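Local structure of beta-1,4-mannanase (Caldicellulosiruptor saccharolyticus, 1PMH) at residues Gly20-Trp23 against Gly24-Lys28; Val35-Asp38 against Leu39-Pro42; Gly75-Phe79 against Thr80-Ser84; Glu148-Arg151 against Thr152-Ala156; Ser167-Lys170 against Gly171-Tyr174. The protein binds mannohexaose, and so probably mannan chains, as a family 27 carbohydrate-binding module of a beta-1,4-mannanase, an enzyme that hydrolyses beta-1,4-mannosidic bonds. All blocks are in the same frame, centred on the assembly; numbering follows the deposited sequence.

Contact 1 (Gly20-Trp23 against Gly24-Lys28). With BMA (beta-D-mannopyranose), chain B; BMA (beta-D-mannopyranose), chain C.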
# COMPACT_ATOMS: atom_id res chain seq x y z
N GLY A 20 -3.38 5.04 -8.44
CA GLY A 20 -4.74 4.91 -8.94
C GLY A 20 -4.89 3.48 -9.42
O GLY A 20 -4.21 2.56 -8.95
N GLU A 21 -5.78 3.28 -10.39
CA GLU A 21 -5.95 1.91 -10.86
C GLU A 21 -4.64 1.43 -11.50
O GLU A 21 -3.90 2.19 -12.12
CB GLU A 21 -7.16 1.78 -11.77
CG GLU A 21 -7.00 2.51 -13.07
CD GLU A 21 -8.23 2.39 -13.97
OE1 GLU A 21 -9.30 1.92 -13.53
OE2 GLU A 21 -8.09 2.78 -15.15
N ALA A 22 -4.37 0.15 -11.34
CA ALA A 22 -3.20 -0.49 -11.95
C ALA A 22 -3.46 -0.87 -13.39
O ALA A 22 -2.52 -1.01 -14.17
CB ALA A 22 -2.73 -1.69 -11.13
N TRP A 23 -4.72 -1.10 -13.73
CA TRP A 23 -5.19 -1.35 -15.08
C TRP A 23 -6.68 -1.06 -15.04
O TRP A 23 -7.24 -0.76 -14.01
CB TRP A 23 -4.86 -2.78 -15.55
CG TRP A 23 -5.32 -3.83 -14.60
CD1 TRP A 23 -6.56 -4.34 -14.51
CD2 TRP A 23 -4.54 -4.49 -13.60
NE1 TRP A 23 -6.62 -5.27 -13.50
CE2 TRP A 23 -5.39 -5.36 -12.91
CE3 TRP A 23 -3.20 -4.40 -13.19
CZ2 TRP A 23 -4.96 -6.11 -11.81
CZ3 TRP A 23 -2.79 -5.15 -12.14
CH2 TRP A 23 -3.64 -5.98 -11.46
N GLY A 24 -7.33 -1.10 -16.20
CA GLY A 24 -8.72 -0.71 -16.28
C GLY A 24 -9.58 -1.53 -15.34
O GLY A 24 -9.57 -2.76 -15.36
N ASP A 25 -10.33 -0.81 -14.53
CA ASP A 25 -11.25 -1.41 -13.59
C ASP A 25 -10.58 -2.26 -12.53
O ASP A 25 -11.24 -3.09 -11.92
CB ASP A 25 -12.34 -2.22 -14.30
CG ASP A 25 -13.56 -2.36 -13.43
OD1 ASP A 25 -13.93 -1.39 -12.71
OD2 ASP A 25 -14.15 -3.46 -13.41
N SER A 26 -9.31 -2.01 -12.23
CA SER A 26 -8.63 -2.83 -11.24
C SER A 26 -9.00 -2.53 -9.81
O SER A 26 -8.72 -3.39 -8.94
CB SER A 26 -7.10 -2.76 -11.37
OG SER A 26 -6.58 -1.58 -10.86
N LEU A 27 -9.53 -1.34 -9.53
CA LEU A 27 -9.65 -0.94 -8.13
C LEU A 27 -10.63 -1.82 -7.36
O LEU A 27 -10.39 -2.16 -6.22
CB LEU A 27 -9.96 0.55 -7.99
CG LEU A 27 -8.79 1.47 -8.32
CD1 LEU A 27 -9.25 2.91 -8.46
CD2 LEU A 27 -7.66 1.38 -7.34
N LYS A 28 -11.81 -2.04 -7.95
CA LYS A 28 -12.78 -3.00 -7.44
C LYS A 28 -13.22 -2.65 -6.03
O LYS A 28 -14.01 -1.71 -5.86
CB LYS A 28 -12.32 -4.46 -7.63
CG LYS A 28 -11.94 -4.86 -9.06
CD LYS A 28 -13.15 -5.05 -9.98
CE LYS A 28 -12.89 -6.04 -11.14
NZ LYS A 28 -11.60 -5.97 -11.94
C1 BMA B . -1.97 -12.86 -10.55
C2 BMA B . -1.71 -13.53 -11.89
C3 BMA B . -1.04 -12.46 -12.71
C4 BMA B . -1.87 -11.20 -12.79
C5 BMA B . -2.27 -10.68 -11.41
C6 BMA B . -3.18 -9.46 -11.36
O2 BMA B . -2.90 -13.96 -12.49
O3 BMA B . -0.76 -13.00 -14.00
O4 BMA B . -1.08 -10.20 -13.36
O5 BMA B . -2.86 -11.78 -10.72
O6 BMA B . -4.36 -9.69 -12.08
C1 BMA C . -1.78 -9.30 -14.23
C2 BMA C . -1.00 -8.02 -14.41
C3 BMA C . -1.76 -7.08 -15.37
C4 BMA C . -1.94 -7.84 -16.69
C5 BMA C . -2.63 -9.19 -16.51
C6 BMA C . -2.79 -10.08 -17.74
O2 BMA C . 0.33 -8.32 -14.77
O3 BMA C . -0.92 -5.97 -15.63
O4 BMA C . -2.78 -7.14 -17.58
O5 BMA C . -1.92 -9.91 -15.54
O6 BMA C . -3.65 -11.15 -17.39
O HOH W 1 -10.44 0.83 -11.28
O HOH W 2 -8.77 -6.72 -12.01

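Contact 2 (Val35-Asp38 against Leu39-Pro42)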
# COMPACT_ATOMS: atom_id res chain seq x y z
N VAL A 35 -5.83 11.96 -1.66
CA VAL A 35 -4.81 12.42 -0.73
C VAL A 35 -5.57 13.01 0.46
O VAL A 35 -6.53 13.73 0.28
CB VAL A 35 -3.76 13.32 -1.41
CG1 VAL A 35 -4.37 14.58 -2.01
CG2 VAL A 35 -2.59 13.59 -0.49
N SER A 36 -5.10 12.71 1.65
CA SER A 36 -5.77 13.09 2.87
C SER A 36 -4.83 13.71 3.88
O SER A 36 -3.70 13.28 4.01
CB SER A 36 -6.43 11.83 3.45
OG SER A 36 -7.09 12.02 4.68
N GLN A 37 -5.41 14.60 4.68
CA GLN A 37 -4.77 15.16 5.89
C GLN A 37 -5.26 14.52 7.17
O GLN A 37 -4.97 15.03 8.24
CB GLN A 37 -4.92 16.71 5.94
CG GLN A 37 -4.17 17.36 4.78
CD GLN A 37 -4.33 18.87 4.80
OE1 GLN A 37 -4.10 19.54 5.83
NE2 GLN A 37 -4.81 19.41 3.73
N ASP A 38 -5.97 13.39 7.08
CA ASP A 38 -6.49 12.79 8.29
C ASP A 38 -5.46 12.40 9.32
O ASP A 38 -5.75 12.42 10.52
CB ASP A 38 -7.31 11.53 7.96
CG ASP A 38 -8.61 11.82 7.22
OD1 ASP A 38 -9.04 12.99 7.12
OD2 ASP A 38 -9.15 10.85 6.62
N LEU A 39 -4.27 12.03 8.87
CA LEU A 39 -3.17 11.57 9.70
C LEU A 39 -2.14 12.70 9.94
O LEU A 39 -1.03 12.41 10.32
CB LEU A 39 -2.52 10.31 9.15
CG LEU A 39 -3.49 9.17 8.80
CD1 LEU A 39 -2.72 8.01 8.28
CD2 LEU A 39 -4.32 8.75 9.97
N GLN A 40 -2.47 13.96 9.65
CA GLN A 40 -1.48 15.01 9.69
C GLN A 40 -0.89 15.09 11.05
O GLN A 40 -1.61 15.15 12.02
CB GLN A 40 -2.08 16.32 9.19
CG GLN A 40 -3.16 16.97 10.01
CD GLN A 40 -3.72 18.22 9.31
OE1 GLN A 40 -4.92 18.51 9.42
NE2 GLN A 40 -2.88 18.94 8.58
N ARG A 41 0.43 15.16 11.07
CA ARG A 41 1.18 15.18 12.30
C ARG A 41 2.55 15.79 12.04
O ARG A 41 2.82 16.16 10.92
CB ARG A 41 1.19 13.81 12.89
CG ARG A 41 1.88 12.81 12.02
CD ARG A 41 1.51 11.39 12.50
NE ARG A 41 2.14 10.29 11.80
CZ ARG A 41 1.74 9.76 10.67
NH1 ARG A 41 0.74 10.32 10.03
NH2 ARG A 41 2.39 8.73 10.10
N PRO A 42 3.41 15.97 13.04
CA PRO A 42 4.64 16.73 12.81
C PRO A 42 5.46 16.13 11.68
O PRO A 42 5.79 14.94 11.66
CB PRO A 42 5.32 16.71 14.18
CG PRO A 42 4.16 16.61 15.10
CD PRO A 42 3.21 15.65 14.47
O HOH W 3 -2.76 12.33 6.52

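Contact 3 (Gly75-Phe79 against Thr80-Ser84)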
# COMPACT_ATOMS: atom_id res chain seq x y z
N GLY A 75 6.84 2.96 -18.37
CA GLY A 75 8.26 3.16 -18.18
C GLY A 75 8.94 1.98 -17.54
O GLY A 75 8.30 1.13 -16.95
N GLN A 76 10.26 1.98 -17.68
CA GLN A 76 11.12 1.03 -17.00
C GLN A 76 11.90 1.81 -15.96
O GLN A 76 12.02 3.04 -16.02
CB GLN A 76 11.88 0.17 -18.02
CG GLN A 76 10.94 -0.61 -19.01
CD GLN A 76 10.84 -2.15 -18.89
OE1 GLN A 76 9.74 -2.76 -19.08
NE2 GLN A 76 11.97 -2.78 -18.56
N PHE A 77 12.34 1.13 -14.92
CA PHE A 77 13.11 1.73 -13.85
C PHE A 77 14.24 0.79 -13.54
O PHE A 77 14.05 -0.43 -13.49
CB PHE A 77 12.25 1.93 -12.60
CG PHE A 77 12.97 2.59 -11.44
CD1 PHE A 77 13.05 3.96 -11.33
CD2 PHE A 77 13.50 1.81 -10.42
CE1 PHE A 77 13.73 4.55 -10.27
CE2 PHE A 77 14.12 2.38 -9.32
CZ PHE A 77 14.25 3.73 -9.27
N ASP A 78 15.43 1.34 -13.34
CA ASP A 78 16.61 0.56 -13.03
C ASP A 78 16.69 0.32 -11.54
O ASP A 78 17.06 1.21 -10.78
CB ASP A 78 17.84 1.24 -13.60
CG ASP A 78 19.04 0.34 -13.59
OD1 ASP A 78 18.97 -0.74 -12.95
OD2 ASP A 78 20.08 0.67 -14.19
N PHE A 79 16.30 -0.89 -11.13
CA PHE A 79 16.36 -1.31 -9.74
C PHE A 79 17.74 -1.75 -9.27
O PHE A 79 17.86 -2.21 -8.14
CB PHE A 79 15.31 -2.38 -9.43
CG PHE A 79 13.88 -1.93 -9.52
CD1 PHE A 79 13.25 -1.34 -8.45
CD2 PHE A 79 13.14 -2.10 -10.69
CE1 PHE A 79 11.94 -0.95 -8.55
CE2 PHE A 79 11.81 -1.69 -10.79
CZ PHE A 79 11.23 -1.09 -9.70
N THR A 80 18.76 -1.64 -10.11
CA THR A 80 20.12 -1.90 -9.67
C THR A 80 20.42 -1.12 -8.40
O THR A 80 20.21 0.09 -8.34
CB THR A 80 21.14 -1.55 -10.77
OG1 THR A 80 20.85 -2.31 -11.96
CG2 THR A 80 22.58 -1.90 -10.38
N GLY A 81 20.89 -1.83 -7.38
CA GLY A 81 21.22 -1.20 -6.12
C GLY A 81 20.07 -0.95 -5.18
O GLY A 81 20.30 -0.54 -4.05
N TYR A 82 18.85 -1.24 -5.61
CA TYR A 82 17.70 -1.16 -4.70
C TYR A 82 17.43 -2.55 -4.17
O TYR A 82 17.46 -3.52 -4.91
CB TYR A 82 16.47 -0.59 -5.42
CG TYR A 82 16.63 0.87 -5.84
CD1 TYR A 82 17.22 1.23 -7.05
CD2 TYR A 82 16.19 1.91 -5.04
CE1 TYR A 82 17.35 2.55 -7.43
CE2 TYR A 82 16.31 3.25 -5.41
CZ TYR A 82 16.91 3.56 -6.58
OH TYR A 82 17.04 4.87 -6.99
N LYS A 83 17.17 -2.65 -2.86
CA LYS A 83 17.08 -3.93 -2.18
C LYS A 83 15.78 -4.15 -1.44
O LYS A 83 15.52 -5.28 -1.04
CB LYS A 83 18.27 -4.17 -1.23
CG LYS A 83 19.61 -4.09 -1.96
CD LYS A 83 20.72 -4.56 -1.06
CE LYS A 83 22.04 -4.59 -1.77
NZ LYS A 83 23.09 -5.23 -0.98
N SER A 84 14.95 -3.12 -1.27
CA SER A 84 13.71 -3.30 -0.54
C SER A 84 12.65 -2.30 -0.98
O SER A 84 12.96 -1.23 -1.50
CB SER A 84 13.93 -3.19 0.99
OG SER A 84 14.32 -1.91 1.40
O HOH W 4 19.72 1.98 -10.20

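Contact 4 (Glu148-Arg151 against Thr152-Ala156)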
# COMPACT_ATOMS: atom_id res chain seq x y z
N GLU A 148 17.40 -10.47 -6.17
CA GLU A 148 18.59 -10.12 -6.94
C GLU A 148 18.26 -10.05 -8.44
O GLU A 148 18.74 -9.16 -9.16
CB GLU A 148 19.73 -11.09 -6.58
CG GLU A 148 20.07 -11.06 -5.09
CD GLU A 148 19.27 -11.98 -4.15
OE1 GLU A 148 18.09 -11.72 -3.79
OE2 GLU A 148 19.88 -12.99 -3.72
N ASP A 149 17.43 -10.98 -8.93
CA ASP A 149 17.10 -11.01 -10.36
C ASP A 149 16.22 -9.84 -10.80
O ASP A 149 16.08 -9.63 -12.00
CB ASP A 149 16.51 -12.35 -10.80
CG ASP A 149 15.06 -12.53 -10.44
OD1 ASP A 149 14.66 -12.19 -9.33
OD2 ASP A 149 14.26 -13.15 -11.19
N PHE A 150 15.64 -9.08 -9.86
CA PHE A 150 14.92 -7.83 -10.18
C PHE A 150 15.73 -6.57 -10.01
O PHE A 150 15.20 -5.48 -10.22
CB PHE A 150 13.60 -7.78 -9.38
CG PHE A 150 12.44 -8.33 -10.15
CD1 PHE A 150 12.43 -9.62 -10.65
CD2 PHE A 150 11.36 -7.50 -10.47
CE1 PHE A 150 11.38 -10.03 -11.48
CE2 PHE A 150 10.36 -7.93 -11.25
CZ PHE A 150 10.36 -9.18 -11.77
N ARG A 151 17.01 -6.70 -9.59
CA ARG A 151 17.83 -5.53 -9.35
C ARG A 151 18.49 -5.15 -10.68
O ARG A 151 19.69 -5.26 -10.87
CB ARG A 151 18.79 -5.78 -8.21
CG ARG A 151 18.10 -6.07 -6.91
CD ARG A 151 19.10 -6.28 -5.77
NE ARG A 151 18.43 -6.91 -4.63
CZ ARG A 151 19.06 -7.47 -3.61
NH1 ARG A 151 20.38 -7.43 -3.48
NH2 ARG A 151 18.35 -8.03 -2.65
N THR A 152 17.64 -4.66 -11.58
CA THR A 152 17.96 -4.41 -12.96
C THR A 152 16.80 -3.59 -13.52
O THR A 152 15.85 -3.25 -12.78
CB THR A 152 18.20 -5.72 -13.73
OG1 THR A 152 18.70 -5.36 -15.04
CG2 THR A 152 16.93 -6.61 -13.84
N LYS A 153 16.83 -3.28 -14.80
CA LYS A 153 15.72 -2.56 -15.40
C LYS A 153 14.49 -3.46 -15.49
O LYS A 153 14.55 -4.56 -16.04
CB LYS A 153 16.13 -2.01 -16.75
CG LYS A 153 17.16 -0.90 -16.73
CD LYS A 153 17.76 -0.69 -18.13
CE LYS A 153 18.81 -1.73 -18.47
NZ LYS A 153 19.57 -1.65 -19.75
N LYS A 154 13.38 -2.95 -14.95
CA LYS A 154 12.11 -3.66 -14.95
C LYS A 154 11.00 -2.66 -15.18
O LYS A 154 11.13 -1.47 -14.96
CB LYS A 154 11.90 -4.36 -13.59
CG LYS A 154 12.86 -5.54 -13.30
CD LYS A 154 12.62 -6.73 -14.18
CE LYS A 154 13.43 -7.89 -13.69
NZ LYS A 154 13.23 -9.08 -14.54
N ARG A 155 9.85 -3.19 -15.60
CA ARG A 155 8.65 -2.41 -15.77
C ARG A 155 8.28 -1.74 -14.45
O ARG A 155 8.15 -2.41 -13.43
CB ARG A 155 7.53 -3.33 -16.24
CG ARG A 155 6.27 -2.68 -16.68
CD ARG A 155 5.38 -3.70 -17.38
NE ARG A 155 4.12 -3.14 -17.85
CZ ARG A 155 3.03 -3.05 -17.12
NH1 ARG A 155 3.01 -3.45 -15.85
NH2 ARG A 155 1.95 -2.51 -17.66
N ALA A 156 8.10 -0.42 -14.48
CA ALA A 156 8.17 0.41 -13.30
C ALA A 156 6.83 0.65 -12.61
O ALA A 156 6.55 1.77 -12.18
CB ALA A 156 8.80 1.72 -13.61
O HOH W 5 14.08 -11.49 -13.61

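Contact 5 (Ser167-Lys170 against Gly171-Tyr174)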
# COMPACT_ATOMS: atom_id res chain seq x y z
N SER A 167 -14.41 -10.34 4.98
CA SER A 167 -14.51 -9.11 5.75
C SER A 167 -15.78 -8.34 5.39
O SER A 167 -16.19 -8.30 4.23
CB SER A 167 -13.30 -8.22 5.45
OG SER A 167 -13.38 -6.96 6.10
N ASN A 168 -16.33 -7.64 6.37
CA ASN A 168 -17.37 -6.63 6.15
C ASN A 168 -16.89 -5.22 6.42
O ASN A 168 -17.71 -4.29 6.55
CB ASN A 168 -18.63 -6.92 6.95
CG ASN A 168 -18.43 -6.88 8.44
OD1 ASN A 168 -17.29 -6.65 8.91
ND2 ASN A 168 -19.40 -7.07 9.23
N TYR A 169 -15.57 -5.01 6.47
CA TYR A 169 -15.06 -3.65 6.69
C TYR A 169 -15.41 -2.72 5.54
O TYR A 169 -15.17 -3.06 4.40
CB TYR A 169 -13.53 -3.74 6.91
CG TYR A 169 -12.89 -2.40 7.21
CD1 TYR A 169 -13.08 -1.75 8.42
CD2 TYR A 169 -12.19 -1.71 6.24
CE1 TYR A 169 -12.53 -0.53 8.67
CE2 TYR A 169 -11.60 -0.48 6.50
CZ TYR A 169 -11.81 0.12 7.70
OH TYR A 169 -11.31 1.36 7.99
N LYS A 170 -15.92 -1.54 5.88
CA LYS A 170 -16.20 -0.46 4.94
C LYS A 170 -15.64 0.77 5.59
O LYS A 170 -16.17 1.28 6.55
CB LYS A 170 -17.69 -0.34 4.70
CG LYS A 170 -18.27 -1.60 4.08
CD LYS A 170 -19.68 -1.35 3.61
CE LYS A 170 -20.41 -2.59 3.13
NZ LYS A 170 -21.39 -2.29 2.02
N GLY A 171 -14.57 1.30 5.07
CA GLY A 171 -13.87 2.42 5.68
C GLY A 171 -12.54 2.63 4.99
O GLY A 171 -12.21 1.96 4.00
N PRO A 172 -11.78 3.59 5.49
CA PRO A 172 -10.48 3.87 4.88
C PRO A 172 -9.38 2.91 5.29
O PRO A 172 -9.38 2.37 6.41
CB PRO A 172 -10.20 5.28 5.37
CG PRO A 172 -10.87 5.38 6.69
CD PRO A 172 -12.14 4.58 6.54
N ILE A 173 -8.43 2.75 4.38
CA ILE A 173 -7.11 2.20 4.66
C ILE A 173 -6.16 3.25 4.11
O ILE A 173 -6.35 3.73 2.99
CB ILE A 173 -6.88 0.86 3.97
CG1 ILE A 173 -7.83 -0.21 4.50
CG2 ILE A 173 -5.41 0.41 4.14
CD1 ILE A 173 -7.75 -1.58 3.85
N TYR A 174 -5.15 3.63 4.88
CA TYR A 174 -4.21 4.64 4.43
C TYR A 174 -2.86 4.00 4.15
O TYR A 174 -2.42 3.08 4.85
CB TYR A 174 -4.02 5.77 5.44
CG TYR A 174 -5.27 6.46 5.90
CD1 TYR A 174 -6.10 5.89 6.86
CD2 TYR A 174 -5.63 7.72 5.40
CE1 TYR A 174 -7.26 6.55 7.31
CE2 TYR A 174 -6.80 8.35 5.83
CZ TYR A 174 -7.61 7.78 6.77
OH TYR A 174 -8.75 8.38 7.25

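Contact 1 (Gly20-Trp23 against Gly24-Lys28)
With CG of Trp23 set between its own backbone N and carbonyl carbon (chi1 52°), and OG of Ser26 placed likewise (chi1 76°), the indole lies flat over the serine methylene while the hydroxyl turns back to the chain. Ser26 CB sits 3.4 Å from the centroid of the five-membered ring of Trp23, a CH-pi contact over the face; the short serine side chain lets CB rest on the ring while OG stays beside the backbone. That OG accepts from Ala22 N at 2.8 Å, more weakly from Trp23 N, and is also bonded to Asp64 O on the neighbouring strand. Ser26 N bonds to Trp23 O at 3.0 Å and closes the type II beta turn from Trp23 to Ser26. Glu21 reaches the turn with an extended chain: OE1 accepts from Asp25 N at 3.1 Å, from above the carboxylate plane, and a water 2.7 Å from OE1 carries the link on to Leu27 N. Leu27 CG packs on Glu21 CB at 3.8 Å. The opposite indole face meets C3 of a mannose (chain C), and Trp23 CH2 comes within 3.5 Å of C6 of another (chain B): an aromatic platform of a carbohydrate-binding site, propped from behind by a turn.

Contact 2 (Val35-Asp38 against Leu39-Pro42)
A type I beta turn from Gln37 to Gln40, entered through an ST turn at Ser36, takes the chain out of strand 30-36 into the loop before strand 47-53. Gln40 N closes it on Gln37 O at 3.1 Å. In the ST turn Ser36 OG accepts from Asp38 N at 3.0 Å in a fairly straight bond (160°), a task that suits a short side chain with its oxygen near the backbone. The two glutamines flank the turn. CG of Gln40 lies between its backbone N and carbonyl carbon (chi1 66°), which folds the chain back over Gln37 O, with CG 3.2 Å from that oxygen. Its amide then stands nearly perpendicular to that of Gln37, and NE2 makes a weak bond to Gln37 OE1. Leu39 N gives its hydrogen to a water 2.8 Å away, which donates in turn to Ser36 O, while the leucine side chain packs on Phe90 and Tyr174. Arg41 NH1 bonds to Leu39 O at 2.8 Å, the oxygen lying in the guanidinium plane. Asp38 OD2 is held by Arg49 and Tyr174. Backbone, side-chain and water-mediated bonds thus share in holding the turn, the weak amide pair probably contributing least; the aspartate charge is probably stabilised by Arg49.

Contact 3 (Gly75-Phe79 against Thr80-Ser84)
The type II beta turn from Phe79 to Tyr82 leads from edge strand 76-78 toward strand 84-92, and so from one sheet of the beta-sandwich to the other. Tyr82 N closes it on Phe79 O at 2.9 Å. Gly81 occupies the third position with a positive phi (82°), where a side chain would press on the carbonyl oxygen of Thr80. Ahead of the turn Asp78 OD1 takes two donors from one residue: Thr80 N at 3.0 Å, from above the carboxylate plane, and Thr80 OG1 at 2.6 Å, on the syn side and closer to that plane. Both residues are short, so the carboxylate can take the threonine's backbone N-H and its hydroxyl together. A water bridges Asp78 O and Thr80 O. Beside the turn, Phe77 CD2 lies 3.5 Å above the centre of the Phe79 ring, and the Phe77 and Tyr82 rings meet obliquely, their planes at 56°. Phe79 and Tyr82 both pack on Ile180 of strand 172-181, and Tyr82 OH is bonded to Asn5 O, which ties the N-terminal tail here. CG of Phe77 is trans to its backbone N (chi1 -179°), carrying the ring rim over one face of the tyrosine, with Phe77 CE2 3.7 Å from Tyr82 CE1.

Contact 4 (Glu148-Arg151 against Thr152-Ala156)
A water gripped by three groups joins Lys154 to the turn before its strand: Lys154 NZ donates to it at 2.7 Å, and it donates in turn to Asp149 O at 3.2 Å and, weakly, to Asp149 OD2. The ammonium and the carboxylate do not touch, so the water probably relays some of the attraction between them. The lysine chain itself lies over the Phe150 ring. Its CE stands 3.5 Å from the ring centroid, only 7° off the normal, a CH-pi contact over the centre, while NZ is 4.0 Å from the same centroid in a cation-pi contact. The bend at chi2 (-69°) turns the rest of the lysine chain across the ring; a long flexible residue with a charged end can thus cover an aromatic face and still reach water. Residues 148-150 form a short 3-10 segment, with Arg151 N bonded to Glu148 O at 3.0 Å, and an inverse gamma turn centred on Arg151 then swings the chain into strand 153-165, one of the sandwich strands. The bond of this turn, from Thr152 N to Phe150 O, is weak. Thr152 sets its CG2 methyl 3.6 Å from Asp149 O. The side chain of Arg151 points away from 152-156, and its NE bonds to Ile146 O. Further along, Arg155 belongs to the glycan pocket, where it contacts mannose and pairs with Glu74.

Contact 5 (Ser167-Lys170 against Gly171-Tyr174)
Tyr169 reaches over the corner at Gly171 and hydrogen-bonds through OH to Pro172 O at 2.7 Å, so that the packed side of this contact is an aromatic ring laid on the backbone. CG is trans to the tyrosine's backbone N (chi1 -178°), which sends the ring forward along the chain. Gly171 N stands 3.7 Å above one ring face, toward the rim, while Pro172 O lies at the ring edge, near its plane; the hydroxyl approaches that carbonyl with a tilt of 27° from its plane. Gly171, having no side chain, lets the ring and hydroxyl come this close to the backbone. Tyr169 CE2 also meets Gly171 O at 3.5 Å, and more loosely Ile173 CG1 at 4.3 Å. Around these, Ile91, Pro92 and Val52 help to bury the tyrosine. Before the corner Ser167 OG accepts from Tyr169 N at 3.0 Å, an ST turn that steadies the tyrosine's backbone. The other side is looser. Lys170 starts away from 171-174 and is exposed, and its ammonium makes a long, weak ion pair with Glu53, as suits a flexible charged chain at the surface. As the chain enters strand 172-181, the carbonyl oxygen of Pro172 thus takes a hydrogen from a side chain, and the hydroxyl of a largely buried tyrosine gains a polar partner.

All five contacts are local and follow one another in series; none nests in or crosses another. Contact 1 closes the loop between strands 20-21 and 30-36 at the mannohexaose site, and contact 2 turns the chain beyond strand 30-36, with centres about 24 Å apart. Contact 3 leaves strand 76-78 for strand 84-92. Contact 4 then brings the chain into strand 153-165, the neighbour of 76-78; contacts 3 and 4 meet through probable hydrogen bonds Phe77 N to Lys154 O and Phe79 N to Thr152 O, both 2.9 Å. Contact 5 opens strand 172-181 of the other sheet and touches contact 2 through Tyr174; its centre is about 32 Å from those of contacts 3 and 4.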